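Trehalose-6-phosphate phosphatase (Candida albicans, PDB 5DXI) is a phosphatase of the HAD superfamily that binds a magnesium ion, beryllium trifluoride and a glycan. Local coordinates at residues Leu24-Tyr29 with Trp65-Arg70; Asp30-Pro35 with Leu231-Thr236; Thr236-Phe241 with Lys276-Ile281. One frame throughout, in Å; residues are numbered along the deposited sequence.

Interactions 1 and 2 lie on neighbouring strands of the mixed sheet of a HAD-type Rossmann-like fold, while interaction 3 joins a helix packed on that sheet to the loop before edge strand 282-284. Interaction 1, fully buried, pairs strands 23-27 and 62-67 by backbone hydrogen bonds and holds beryllium trifluoride at their C-terminal ends. Interaction 2, at the end of strand 227-232, is buried too, but it is closed by magnesium instead of direct hydrogen bonds. Both touch the two metal-bound waters and one glucose. Interaction 3 shares T236 with interaction 2 and relies on a carboxylate grip and aromatic packing. Only partly buried, it touches no ligand, although K276 reaches back weakly to D233.

Interaction 1. Residues Leu24-Tyr29 with Trp65-Arg70; sequences LFLFDY and WIISGR. With MG (magnesium ion), chain E; BEF (beryllium trifluoride ion), chain F; GLC (alpha-D-glucopyranose), chain C.
Strands 23-27 and 62-67 run parallel in the buried centre of the sheet, L26 beside W65 and F27 beside I66, and past their ends the two loops close on beryllium trifluoride. W65 N gives to F25 O (2.8 Å), F27 N to W65 O (2.8 Å, N-H...O 171°) and I67 N to F27 O. L26 and W65 occupy one sheet face; L26 CD2 lies alongside I67 CD1, 3.9 Å away. F27 and I66 turn to the other face, where I66 CD1 meets the F27 ring at its edge, near its plane. Beyond the strands D28 CB points away from 65-70, but CG, anti to the backbone N (chi1 -176°), brings the carboxylate nearer: OD1 is bonded covalently to beryllium, and OD2 binds magnesium at 2.1 Å and accepts a hydrogen bond from T32 OG1. G69 N donates to F1 at 2.9 Å. Y29 N donates to F3; S68 OG also donates a hydrogen bond to F3, at a doubtfully short 2.5 Å. S68 OG accepts from R70 N in an ST turn, and one face of the R70 guanidinium lies against glucose C2. The pairing belongs to the beta-alpha-beta unit 23-27, 47-58, 62-67. L26, W65 and I67 are covered by helix 191-199, whose K191 NZ donates to I67 O, and strand 227-232 flanks strand 23-27 on its other edge.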
loop_
_atom_site.group_PDB
_atom_site.type_symbol
_atom_site.label_atom_id
_atom_site.label_comp_id
_atom_site.label_asym_id
_atom_site.label_seq_id
_atom_site.Cartn_x
_atom_site.Cartn_y
_atom_site.Cartn_z
ATOM N N LEU A 24 -4.610 0.438 14.385
ATOM C CA LEU A 24 -4.250 -0.344 13.205
ATOM C C LEU A 24 -3.468 0.512 12.220
ATOM O O LEU A 24 -3.988 1.503 11.662
ATOM C CB LEU A 24 -5.499 -0.913 12.532
ATOM C CG LEU A 24 -5.333 -1.722 11.248
ATOM C CD1 LEU A 24 -4.528 -3.003 11.484
ATOM C CD2 LEU A 24 -6.704 -2.046 10.662
ATOM N N PHE A 25 -2.215 0.131 12.010
ATOM C CA PHE A 25 -1.342 0.788 11.051
ATOM C C PHE A 25 -1.299 0.010 9.739
ATOM O O PHE A 25 -1.052 -1.210 9.732
ATOM C CB PHE A 25 0.076 0.928 11.629
ATOM C CG PHE A 25 0.151 1.827 12.837
ATOM C CD1 PHE A 25 0.336 3.195 12.690
ATOM C CD2 PHE A 25 -0.004 1.310 14.119
ATOM C CE1 PHE A 25 0.392 4.028 13.802
ATOM C CE2 PHE A 25 0.046 2.138 15.233
ATOM C CZ PHE A 25 0.250 3.500 15.074
ATOM N N LEU A 26 -1.510 0.723 8.637
ATOM C CA LEU A 26 -1.588 0.127 7.309
ATOM C C LEU A 26 -0.579 0.801 6.395
ATOM O O LEU A 26 -0.863 1.830 5.754
ATOM C CB LEU A 26 -3.000 0.269 6.748
ATOM C CG LEU A 26 -4.076 -0.251 7.696
ATOM C CD1 LEU A 26 -5.446 0.387 7.374
ATOM C CD2 LEU A 26 -4.148 -1.773 7.648
ATOM N N PHE A 27 0.610 0.214 6.332
ATOM C CA PHE A 27 1.733 0.874 5.675
ATOM C C PHE A 27 2.062 0.298 4.325
ATOM O O PHE A 27 2.407 -0.879 4.204
ATOM C CB PHE A 27 3.019 0.793 6.510
ATOM C CG PHE A 27 2.931 1.452 7.849
ATOM C CD1 PHE A 27 2.068 2.532 8.060
ATOM C CD2 PHE A 27 3.750 1.029 8.892
ATOM C CE1 PHE A 27 2.007 3.153 9.299
ATOM C CE2 PHE A 27 3.691 1.646 10.132
ATOM C CZ PHE A 27 2.817 2.711 10.339
ATOM N N ASP A 28 2.006 1.155 3.321
ATOM C CA ASP A 28 2.745 0.911 2.107
ATOM C C ASP A 28 4.249 0.844 2.428
ATOM O O ASP A 28 4.682 1.476 3.390
ATOM C CB ASP A 28 2.498 2.024 1.120
ATOM C CG ASP A 28 3.164 1.763 -0.153
ATOM O OD1 ASP A 28 2.968 0.627 -0.581
ATOM O OD2 ASP A 28 3.897 2.617 -0.688
ATOM N N TYR A 29 5.041 0.130 1.619
ATOM C CA TYR A 29 6.494 0.092 1.835
ATOM C C TYR A 29 7.239 1.044 0.898
ATOM O O TYR A 29 7.704 2.103 1.325
ATOM C CB TYR A 29 7.064 -1.328 1.669
ATOM C CG TYR A 29 8.561 -1.365 1.954
ATOM C CD1 TYR A 29 9.040 -1.157 3.242
ATOM C CD2 TYR A 29 9.485 -1.569 0.937
ATOM C CE1 TYR A 29 10.392 -1.164 3.522
ATOM C CE2 TYR A 29 10.866 -1.578 1.207
ATOM C CZ TYR A 29 11.302 -1.380 2.512
ATOM O OH TYR A 29 12.650 -1.389 2.826
ATOM N N TRP A 65 0.547 -3.513 9.787
ATOM C CA TRP A 65 0.589 -4.273 8.545
ATOM C C TRP A 65 1.355 -3.530 7.457
ATOM O O TRP A 65 1.176 -2.313 7.262
ATOM C CB TRP A 65 -0.834 -4.588 8.067
ATOM C CG TRP A 65 -1.416 -5.741 8.807
ATOM C CD1 TRP A 65 -1.863 -5.741 10.094
ATOM C CD2 TRP A 65 -1.598 -7.068 8.316
ATOM N NE1 TRP A 65 -2.319 -6.986 10.434
ATOM C CE2 TRP A 65 -2.160 -7.825 9.363
ATOM C CE3 TRP A 65 -1.342 -7.692 7.090
ATOM C CZ2 TRP A 65 -2.482 -9.175 9.222
ATOM C CZ3 TRP A 65 -1.652 -9.035 6.951
ATOM C CH2 TRP A 65 -2.222 -9.762 8.009
ATOM N N ILE A 66 2.231 -4.271 6.778
ATOM C CA ILE A 66 2.913 -3.791 5.588
ATOM C C ILE A 66 2.182 -4.347 4.370
ATOM O O ILE A 66 2.121 -5.561 4.178
ATOM C CB ILE A 66 4.394 -4.212 5.547
ATOM C CG1 ILE A 66 5.069 -3.988 6.918
ATOM C CG2 ILE A 66 5.111 -3.512 4.398
ATOM C CD1 ILE A 66 4.989 -2.560 7.433
ATOM N N ILE A 67 1.603 -3.453 3.576
ATOM C CA ILE A 67 0.783 -3.820 2.431
ATOM C C ILE A 67 1.420 -3.280 1.160
ATOM O O ILE A 67 1.399 -2.070 0.906
ATOM C CB ILE A 67 -0.669 -3.270 2.604
ATOM C CG1 ILE A 67 -1.227 -3.735 3.952
ATOM C CG2 ILE A 67 -1.556 -3.690 1.447
ATOM C CD1 ILE A 67 -2.520 -3.096 4.352
ATOM N N SER A 68 1.990 -4.175 0.360
ATOM C CA SER A 68 2.946 -3.772 -0.658
ATOM C C SER A 68 2.682 -4.424 -2.010
ATOM O O SER A 68 1.983 -5.427 -2.091
ATOM C CB SER A 68 4.383 -4.130 -0.185
ATOM O OG SER A 68 5.357 -3.751 -1.151
ATOM N N GLY A 69 3.264 -3.855 -3.066
ATOM C CA GLY A 69 3.312 -4.516 -4.359
ATOM C C GLY A 69 4.407 -5.577 -4.426
ATOM O O GLY A 69 4.397 -6.441 -5.320
ATOM N N ARG A 70 5.340 -5.526 -3.471
ATOM C CA ARG A 70 6.470 -6.473 -3.400
ATOM C C ARG A 70 6.020 -7.929 -3.319
ATOM O O ARG A 70 4.963 -8.232 -2.750
ATOM C CB ARG A 70 7.345 -6.165 -2.180
ATOM C CG ARG A 70 8.161 -4.875 -2.244
ATOM C CD ARG A 70 9.187 -4.890 -3.395
ATOM N NE ARG A 70 9.983 -3.664 -3.389
ATOM C CZ ARG A 70 11.274 -3.574 -3.703
ATOM N NH1 ARG A 70 11.969 -4.652 -4.064
ATOM N NH2 ARG A 70 11.877 -2.391 -3.651
HETATM MG MG MG E . 4.672 2.554 -2.642
HETATM BE BE BEF F . 4.015 -0.050 -1.467
HETATM F F1 BEF F . 3.383 -0.967 -2.841
HETATM F F2 BEF F . 5.217 0.674 -2.540
HETATM F F3 BEF F . 5.215 -1.265 -1.009
HETATM C C1 GLC C . 8.838 -1.566 -6.286
HETATM C C2 GLC C . 8.886 -2.990 -6.822
HETATM C C3 GLC C . 7.536 -3.345 -7.454
HETATM C C4 GLC C . 6.435 -3.140 -6.428
HETATM C C5 GLC C . 6.479 -1.696 -5.937
HETATM C C6 GLC C . 5.467 -1.503 -4.823
HETATM O O1 GLC C . 8.692 -0.641 -7.363
HETATM O O2 GLC C . 9.933 -3.084 -7.784
HETATM O O3 GLC C . 7.533 -4.704 -7.862
HETATM O O4 GLC C . 5.143 -3.410 -7.012
HETATM O O5 GLC C . 7.747 -1.392 -5.381
HETATM O O6 GLC C . 5.868 -2.281 -3.689
HETATM O O HOH W 1 2.909 2.045 -3.656
HETATM O O HOH W 2 5.670 3.007 -4.346
#

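Interaction 2. Residues Asp30-Pro35 with Leu231-Thr236. With MG (magnesium ion), chain E; BEF (beryllium trifluoride ion), chain F; GLC (alpha-D-glucopyranose), chain C; GLC (alpha-D-glucopyranose), chain B.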
loop_
_atom_site.group_PDB
_atom_site.type_symbol
_atom_site.label_atom_id
_atom_site.label_comp_id
_atom_site.label_asym_id
_atom_site.label_seq_id
_atom_site.Cartn_x
_atom_site.Cartn_y
_atom_site.Cartn_z
ATOM N N ASP A 30 7.332 0.695 -0.378
ATOM C CA ASP A 30 8.130 1.487 -1.316
ATOM C C ASP A 30 7.616 2.908 -1.524
ATOM O O ASP A 30 6.442 3.129 -1.763
ATOM C CB ASP A 30 8.217 0.791 -2.672
ATOM C CG ASP A 30 9.042 -0.479 -2.611
ATOM O OD1 ASP A 30 10.286 -0.364 -2.603
ATOM O OD2 ASP A 30 8.452 -1.582 -2.577
ATOM N N GLY A 31 8.525 3.872 -1.413
ATOM C CA GLY A 31 8.200 5.273 -1.587
ATOM C C GLY A 31 7.421 5.832 -0.410
ATOM O O GLY A 31 6.984 6.987 -0.427
ATOM N N THR A 32 7.284 5.023 0.633
ATOM C CA THR A 32 6.463 5.390 1.770
ATOM C C THR A 32 7.256 5.246 3.060
ATOM O O THR A 32 7.434 6.223 3.783
ATOM C CB THR A 32 5.174 4.530 1.810
ATOM O OG1 THR A 32 4.403 4.798 0.628
ATOM C CG2 THR A 32 4.344 4.837 3.053
ATOM N N LEU A 33 7.743 4.036 3.340
ATOM C CA LEU A 33 8.602 3.798 4.506
ATOM C C LEU A 33 10.086 3.891 4.133
ATOM O O LEU A 33 10.955 3.924 5.008
ATOM C CB LEU A 33 8.303 2.433 5.127
ATOM C CG LEU A 33 6.873 2.227 5.622
ATOM C CD1 LEU A 33 6.668 0.815 6.186
ATOM C CD2 LEU A 33 6.559 3.269 6.670
ATOM N N THR A 34 10.358 3.940 2.832
ATOM C CA THR A 34 11.724 4.008 2.310
ATOM C C THR A 34 11.668 4.706 0.973
ATOM O O THR A 34 10.681 4.588 0.256
ATOM C CB THR A 34 12.383 2.600 2.131
ATOM O OG1 THR A 34 13.750 2.757 1.721
ATOM C CG2 THR A 34 11.664 1.801 1.051
ATOM N N PRO A 35 12.725 5.442 0.622
ATOM C CA PRO A 35 12.632 6.224 -0.612
ATOM C C PRO A 35 12.613 5.378 -1.877
ATOM O O PRO A 35 13.024 4.218 -1.884
ATOM C CB PRO A 35 13.898 7.115 -0.569
ATOM C CG PRO A 35 14.766 6.521 0.483
ATOM C CD PRO A 35 13.861 5.858 1.460
ATOM N N LEU A 231 -0.723 4.871 5.066
ATOM C CA LEU A 231 0.200 5.662 4.263
ATOM C C LEU A 231 0.561 4.975 2.951
ATOM O O LEU A 231 0.832 3.768 2.935
ATOM C CB LEU A 231 1.480 5.951 5.051
ATOM C CG LEU A 231 1.291 6.834 6.288
ATOM C CD1 LEU A 231 2.177 6.321 7.425
ATOM C CD2 LEU A 231 1.583 8.310 5.964
ATOM N N GLY A 232 0.571 5.743 1.862
ATOM C CA GLY A 232 0.982 5.227 0.564
ATOM C C GLY A 232 1.279 6.323 -0.450
ATOM O O GLY A 232 0.869 7.469 -0.283
ATOM N N ASP A 233 1.991 5.960 -1.511
ATOM C CA ASP A 233 2.571 6.944 -2.411
ATOM C C ASP A 233 2.139 6.771 -3.852
ATOM O O ASP A 233 2.437 7.621 -4.684
ATOM C CB ASP A 233 4.110 6.869 -2.354
ATOM C CG ASP A 233 4.661 5.606 -3.024
ATOM O OD1 ASP A 233 5.620 5.716 -3.824
ATOM O OD2 ASP A 233 4.129 4.501 -2.762
ATOM N N ASP A 234 1.468 5.666 -4.172
ATOM C CA ASP A 234 1.248 5.368 -5.586
ATOM C C ASP A 234 -0.194 4.965 -5.857
ATOM O O ASP A 234 -1.027 4.942 -4.949
ATOM C CB ASP A 234 2.211 4.277 -6.062
ATOM C CG ASP A 234 2.631 4.457 -7.514
ATOM O OD1 ASP A 234 2.022 5.284 -8.224
ATOM O OD2 ASP A 234 3.570 3.751 -7.953
ATOM N N LEU A 235 -0.492 4.704 -7.122
ATOM C CA LEU A 235 -1.855 4.464 -7.545
ATOM C C LEU A 235 -2.476 3.275 -6.814
ATOM O O LEU A 235 -3.623 3.337 -6.376
ATOM C CB LEU A 235 -1.895 4.245 -9.057
ATOM C CG LEU A 235 -3.265 3.872 -9.628
ATOM C CD1 LEU A 235 -4.310 4.929 -9.295
ATOM C CD2 LEU A 235 -3.161 3.650 -11.144
ATOM N N THR A 236 -1.702 2.205 -6.660
ATOM C CA THR A 236 -2.160 1.052 -5.903
ATOM C C THR A 236 -2.697 1.418 -4.513
ATOM O O THR A 236 -3.654 0.807 -4.036
ATOM C CB THR A 236 -1.041 0.003 -5.752
ATOM O OG1 THR A 236 -1.589 -1.144 -5.111
ATOM C CG2 THR A 236 0.163 0.551 -4.919
HETATM MG MG MG E . 4.672 2.554 -2.642
HETATM BE BE BEF F . 4.015 -0.050 -1.467
HETATM F F1 BEF F . 3.383 -0.967 -2.841
HETATM F F2 BEF F . 5.217 0.674 -2.540
HETATM F F3 BEF F . 5.215 -1.265 -1.009
HETATM C C1 GLC C . 8.838 -1.566 -6.286
HETATM C C2 GLC C . 8.886 -2.990 -6.822
HETATM C C3 GLC C . 7.536 -3.345 -7.454
HETATM C C4 GLC C . 6.435 -3.140 -6.428
HETATM C C5 GLC C . 6.479 -1.696 -5.937
HETATM C C6 GLC C . 5.467 -1.503 -4.823
HETATM O O1 GLC C . 8.692 -0.641 -7.363
HETATM O O2 GLC C . 9.933 -3.084 -7.784
HETATM O O3 GLC C . 7.533 -4.704 -7.862
HETATM O O4 GLC C . 5.143 -3.410 -7.012
HETATM O O5 GLC C . 7.747 -1.392 -5.381
HETATM O O6 GLC C . 5.868 -2.281 -3.689
HETATM C C1 GLC B . 8.853 0.716 -6.922
HETATM C C2 GLC B . 8.905 1.652 -8.110
HETATM C C3 GLC B . 10.175 1.410 -8.916
HETATM C C4 GLC B . 11.401 1.602 -8.027
HETATM C C5 GLC B . 11.293 0.649 -6.839
HETATM C C6 GLC B . 12.424 0.830 -5.835
HETATM O O2 GLC B . 7.778 1.463 -8.961
HETATM O O3 GLC B . 10.194 2.315 -10.022
HETATM O O4 GLC B . 12.594 1.290 -8.752
HETATM O O5 GLC B . 10.052 0.879 -6.147
HETATM O O6 GLC B . 12.259 2.104 -5.184
HETATM O O HOH W 2 5.670 3.007 -4.346
HETATM O O HOH W 1 2.909 2.045 -3.656
#
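D30 and D233 meet through magnesium, where a loop that fits the HAD-type DxDx(T/V) motif (D28, D30, T32) faces the end of strand 227-232. The tight part is the metal site. D30 gives its backbone O (2.1 Å to magnesium) and D233 its OD2 (2.0 Å), which brings D30 O and D233 OD2 to 2.9 Å, close for two acceptors but bridged by the cation. Water 1 sits across the ion from D30 O, F2 of beryllium trifluoride across from D233 OD2, and water 2 across from D28 OD2, making an octahedron. The D233 carboxylate is swung in by a chi1 of 72°, with CG between the backbone N and the carbonyl carbon. G31, with a positive phi of 73°, passes close by, its CA 3.4 Å from D233 OD1, and K179 forms a salt bridge with that oxygen. T32 supplies the apolar part: CG2, anti to the backbone N, rests on L231 CB at 3.7 Å, while on its other branch T32 OG1 hydrogen-bonds to D28 OD2, tying the third motif residue to the first, a metal ligand. No direct hydrogen bond crosses between 30-35 and 231-236. Away from the ion the two segments diverge. T34 and P35 make no contact with 231-236, and P35 is exposed; on the partner side D234 is partly exposed and L235 exposed, neither touching the loop. The D30 side chain also turns from this contact, into the glycan pocket, where its OD2 forms a salt bridge with R70 NE and lies 2.9 Å from O5 of the chain C glucose. Its backbone, meanwhile, grips beryllium trifluoride: D30 N donates to F3 at 3.0 Å.

Interaction 3. Residues Thr236-Phe241 with Lys276-Ile281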
loop_
_atom_site.group_PDB
_atom_site.type_symbol
_atom_site.label_atom_id
_atom_site.label_comp_id
_atom_site.label_asym_id
_atom_site.label_seq_id
_atom_site.Cartn_x
_atom_site.Cartn_y
_atom_site.Cartn_z
ATOM N N THR A 236 -1.702 2.205 -6.660
ATOM C CA THR A 236 -2.160 1.052 -5.903
ATOM C C THR A 236 -2.697 1.418 -4.513
ATOM O O THR A 236 -3.654 0.807 -4.036
ATOM C CB THR A 236 -1.041 0.003 -5.752
ATOM O OG1 THR A 236 -1.589 -1.144 -5.111
ATOM C CG2 THR A 236 0.163 0.551 -4.919
ATOM N N ASP A 237 -2.111 2.434 -3.886
ATOM C CA ASP A 237 -2.483 2.829 -2.528
ATOM C C ASP A 237 -3.785 3.622 -2.465
ATOM O O ASP A 237 -4.409 3.729 -1.410
ATOM C CB ASP A 237 -1.354 3.631 -1.931
ATOM C CG ASP A 237 -0.048 2.887 -2.039
ATOM O OD1 ASP A 237 0.897 3.412 -2.656
ATOM O OD2 ASP A 237 -0.003 1.741 -1.541
ATOM N N GLU A 238 -4.179 4.203 -3.591
ATOM C CA GLU A 238 -5.494 4.847 -3.679
ATOM C C GLU A 238 -6.620 3.848 -3.350
ATOM O O GLU A 238 -7.704 4.240 -2.882
ATOM C CB GLU A 238 -5.692 5.442 -5.072
ATOM C CG GLU A 238 -4.761 6.638 -5.365
ATOM C CD GLU A 238 -4.992 7.804 -4.418
ATOM O OE1 GLU A 238 -6.170 8.236 -4.254
ATOM O OE2 GLU A 238 -3.998 8.278 -3.824
ATOM N N ASP A 239 -6.375 2.567 -3.619
ATOM C CA ASP A 239 -7.328 1.520 -3.226
ATOM C C ASP A 239 -7.472 1.450 -1.705
ATOM O O ASP A 239 -8.572 1.273 -1.183
ATOM C CB ASP A 239 -6.900 0.158 -3.788
ATOM C CG ASP A 239 -6.969 0.119 -5.301
ATOM O OD1 ASP A 239 -7.696 0.965 -5.868
ATOM O OD2 ASP A 239 -6.331 -0.747 -5.921
ATOM N N MET A 240 -6.363 1.609 -0.990
ATOM C CA MET A 240 -6.432 1.648 0.460
ATOM C C MET A 240 -7.207 2.860 0.952
ATOM O O MET A 240 -8.076 2.718 1.809
ATOM C CB MET A 240 -5.040 1.647 1.089
ATOM C CG MET A 240 -4.222 0.401 0.766
ATOM S SD MET A 240 -2.859 0.128 1.924
ATOM C CE MET A 240 -1.839 1.544 1.510
ATOM N N PHE A 241 -6.896 4.039 0.414
ATOM C CA PHE A 241 -7.536 5.275 0.872
ATOM C C PHE A 241 -9.042 5.215 0.602
ATOM O O PHE A 241 -9.858 5.629 1.433
ATOM C CB PHE A 241 -6.938 6.519 0.181
ATOM C CG PHE A 241 -5.430 6.638 0.296
ATOM C CD1 PHE A 241 -4.755 6.109 1.378
ATOM C CD2 PHE A 241 -4.700 7.315 -0.679
ATOM C CE1 PHE A 241 -3.359 6.225 1.481
ATOM C CE2 PHE A 241 -3.315 7.433 -0.587
ATOM C CZ PHE A 241 -2.643 6.889 0.494
ATOM N N LYS A 276 -0.347 16.657 -5.355
ATOM C CA LYS A 276 -0.723 15.306 -5.745
ATOM C C LYS A 276 -2.224 15.051 -5.572
ATOM O O LYS A 276 -2.792 15.278 -4.501
ATOM C CB LYS A 276 0.099 14.286 -4.934
ATOM C CG LYS A 276 -0.221 12.831 -5.238
ATOM C CD LYS A 276 0.490 11.915 -4.244
ATOM C CE LYS A 276 0.209 10.444 -4.548
ATOM N NZ LYS A 276 0.657 9.614 -3.415
ATOM N N LYS A 277 -2.858 14.597 -6.647
ATOM C CA LYS A 277 -4.274 14.271 -6.633
ATOM C C LYS A 277 -4.454 12.906 -5.992
ATOM O O LYS A 277 -3.792 11.945 -6.386
ATOM C CB LYS A 277 -4.853 14.297 -8.052
ATOM C CG LYS A 277 -6.125 13.477 -8.209
ATOM C CD LYS A 277 -7.094 14.056 -9.239
ATOM C CE LYS A 277 -8.168 13.033 -9.592
ATOM N NZ LYS A 277 -8.415 12.087 -8.464
ATOM N N THR A 278 -5.338 12.829 -5.002
ATOM C CA THR A 278 -5.477 11.630 -4.180
ATOM C C THR A 278 -6.789 11.745 -3.426
ATOM O O THR A 278 -7.319 12.850 -3.260
ATOM C CB THR A 278 -4.323 11.475 -3.175
ATOM O OG1 THR A 278 -4.545 10.336 -2.330
ATOM C CG2 THR A 278 -4.235 12.706 -2.301
ATOM N N VAL A 279 -7.326 10.626 -2.964
ATOM C CA VAL A 279 -8.523 10.717 -2.123
ATOM C C VAL A 279 -8.154 10.682 -0.645
ATOM O O VAL A 279 -9.031 10.657 0.225
ATOM C CB VAL A 279 -9.531 9.615 -2.445
ATOM C CG1 VAL A 279 -9.995 9.754 -3.891
ATOM C CG2 VAL A 279 -8.930 8.223 -2.177
ATOM N N ALA A 280 -6.852 10.669 -0.360
ATOM C CA ALA A 280 -6.388 10.777 1.015
ATOM C C ALA A 280 -6.806 12.122 1.611
ATOM O O ALA A 280 -7.089 13.077 0.882
ATOM C CB ALA A 280 -4.858 10.597 1.090
ATOM N N ILE A 281 -6.843 12.202 2.935
ATOM C CA ILE A 281 -7.326 13.403 3.604
ATOM C C ILE A 281 -6.218 14.425 3.812
ATOM O O ILE A 281 -6.479 15.607 4.055
ATOM C CB ILE A 281 -7.951 13.042 4.971
ATOM C CG1 ILE A 281 -8.774 14.210 5.519
ATOM C CG2 ILE A 281 -6.877 12.599 5.957
ATOM C CD1 ILE A 281 -9.528 13.886 6.795
HETATM O O HOH W 3 -1.299 7.467 -3.915
#
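E238 grips the 276-281 loop with both carboxylate oxygens. T278 OG1 donates to OE2 at 2.6 Å, and V279 N donates to OE1 at 3.0 Å with an N-H...O angle of 160°; each oxygen uses the lone pair on the side of the other, so two consecutive residues of the loop dock on one carboxylate. The glutamate reaches them through a bend at chi2 (-62°), and its side chain crosses that of T278 at about a right angle. T278 OG1 does double work, accepting from A280 N in an ST turn, which ties the loop's bend to the gripped hydroxyl. Water 3 extends the network: it donates to E238 OE2 and accepts from K276 NZ, whose ammonium stays 4.9 Å from OE2, so K276 and E238 are joined by a water bridge and not by a direct salt bridge. That ammonium also bonds to V271 O and, weakly, to D233 O.

Next to the polar cluster, F241 has a neighbour over each face. A280 CB lies over one as a CH-pi contact, 4.0 Å from the ring centroid and offset toward the rim, and D237 O from the preceding turn of the same helix lies over the centre of the other. V279 CG2 packs against F241 CB at 3.5 Å. Farther out, the F241 ring touches P268 and C230 on the sheet, and T278 and A280 rest on A270. The arrangement belongs to the beta-alpha-beta unit of a Rossmann-like HAD fold, in which helix 235-253 connects strand 227-232 with strand 266-271 and is pinned to the loop leading on to edge strand 282-284.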